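Local coordinates for protein 3-dehydroquinate dehydratase (Zymomonas mobilis subsp. mobilis, PDB 6SMF) that probably catalyses the trans-dehydration of 3-dehydroquinate to 3-dehydroshikimate through an enolate intermediate, the third of seven steps leading to chorismate, at residues H87-V90 / A91-D94. Residues are numbered along the deposited sequence; the frame is centred on the assembly and turned at random.
Sequences HTSV and AIYD
Two partners grip the hydroxyl of S89: the backbone N-H of I92, with OG 2.8 Å from I92 N, and the carboxylate of E60, at the start of helix 60-72. This is a serine N-cap, a worked example of how a side chain closes the first turn of a helix, here helix 90-98 in the flavodoxin-like fold of a type II dehydroquinase. A chi1 of -169° sets OG opposite the serine's own backbone N, beside its carbonyl carbon, where it can receive the I92 N-H, and E60 in turn anchors it there.

The I92 side chain folds back along the cap: I92 CD1 lies 3.6 Å from S89 CB, while L63 and I64 pack on I92 from helix 60-72. Regular helical bonding then takes over, long at first from Y93 N to S89 O (3.3 Å). The next bond, from D94 N to V90 O, is shorter at 2.9 Å.

Along the chain the cap lies between H87 and D94, both predicted to bind substrate. H87 NE2 is hydrogen-bonded to a bound citrate, probably from the crystallisation liquor, whereas D94 OD1 forms a salt bridge with R118 of a second subunit, consistent with a site completed between chains of the dodecamer. Y93 OH is hydrogen-bonded to E115 of that subunit, and at the other end of the side chain Y93 CB sits 3.3 Å from V90 O.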
loop_
_atom_site.group_PDB
_atom_site.type_symbol
_atom_site.label_atom_id
_atom_site.label_comp_id
_atom_site.label_asym_id
_atom_site.label_seq_id
_atom_site.Cartn_x
_atom_site.Cartn_y
_atom_site.Cartn_z
ATOM N N HIS A 87 -2.445 -19.844 -4.297
ATOM C CA HIS A 87 -2.190 -18.476 -3.802
ATOM C C HIS A 87 -0.790 -17.994 -4.190
ATOM O O HIS A 87 -0.566 -16.784 -4.071
ATOM C CB HIS A 87 -2.449 -18.391 -2.292
ATOM C CG HIS A 87 -3.668 -19.141 -1.879
ATOM N ND1 HIS A 87 -4.928 -18.899 -2.446
ATOM C CD2 HIS A 87 -3.810 -20.183 -1.035
ATOM C CE1 HIS A 87 -5.797 -19.761 -1.969
ATOM N NE2 HIS A 87 -5.138 -20.574 -1.093
ATOM N N THR A 88 0.083 -18.835 -4.752
ATOM C CA THR A 88 1.490 -18.446 -5.045
ATOM C C THR A 88 1.848 -18.663 -6.525
ATOM O O THR A 88 2.806 -18.024 -6.990
ATOM C CB THR A 88 2.445 -19.198 -4.096
ATOM O OG1 THR A 88 2.324 -20.584 -4.297
ATOM C CG2 THR A 88 2.122 -19.023 -2.624
ATOM N N SER A 89 1.174 -19.548 -7.257
ATOM C CA SER A 89 1.747 -20.090 -8.521
ATOM C C SER A 89 1.317 -19.290 -9.761
ATOM O O SER A 89 0.310 -19.606 -10.366
ATOM C CB SER A 89 1.488 -21.548 -8.703
ATOM O OG SER A 89 2.290 -21.991 -9.795
ATOM N N VAL A 90 2.145 -18.336 -10.160
ATOM C CA VAL A 90 2.090 -17.720 -11.501
ATOM C C VAL A 90 2.309 -18.818 -12.540
ATOM O O VAL A 90 1.655 -18.764 -13.611
ATOM C CB VAL A 90 3.118 -16.600 -11.654
ATOM C CG1 VAL A 90 3.098 -16.032 -13.059
ATOM C CG2 VAL A 90 2.864 -15.479 -10.642
ATOM N N ALA A 91 3.121 -19.825 -12.229
ATOM C CA ALA A 91 3.480 -20.847 -13.237
ATOM C C ALA A 91 2.250 -21.709 -13.526
ATOM O O ALA A 91 2.078 -22.063 -14.734
ATOM C CB ALA A 91 4.658 -21.657 -12.764
ATOM N N ILE A 92 1.423 -22.020 -12.499
ATOM C CA ILE A 92 0.162 -22.782 -12.733
ATOM C C ILE A 92 -0.830 -21.914 -13.514
ATOM O O ILE A 92 -1.536 -22.440 -14.369
ATOM C CB ILE A 92 -0.413 -23.335 -11.433
ATOM C CG1 ILE A 92 0.401 -24.551 -10.987
ATOM C CG2 ILE A 92 -1.883 -23.703 -11.552
ATOM C CD1 ILE A 92 0.200 -24.862 -9.515
ATOM N N TYR A 93 -0.853 -20.606 -13.242
ATOM C CA TYR A 93 -1.741 -19.649 -13.944
ATOM C C TYR A 93 -1.386 -19.724 -15.437
ATOM O O TYR A 93 -2.290 -19.824 -16.268
ATOM C CB TYR A 93 -1.616 -18.258 -13.314
ATOM C CG TYR A 93 -2.049 -17.116 -14.190
ATOM C CD1 TYR A 93 -3.342 -16.644 -14.191
ATOM C CD2 TYR A 93 -1.140 -16.492 -15.022
ATOM C CE1 TYR A 93 -3.737 -15.590 -15.015
ATOM C CE2 TYR A 93 -1.508 -15.447 -15.836
ATOM C CZ TYR A 93 -2.802 -14.981 -15.846
ATOM O OH TYR A 93 -3.008 -13.951 -16.738
ATOM N N ASP A 94 -0.095 -19.702 -15.760
ATOM C CA ASP A 94 0.389 -19.673 -17.163
ATOM C C ASP A 94 0.094 -21.024 -17.834
ATOM O O ASP A 94 -0.330 -20.999 -19.032
ATOM C CB ASP A 94 1.871 -19.322 -17.202
ATOM C CG ASP A 94 2.106 -17.837 -17.281
ATOM O OD1 ASP A 94 1.164 -17.107 -17.693
ATOM O OD2 ASP A 94 3.241 -17.428 -17.037
#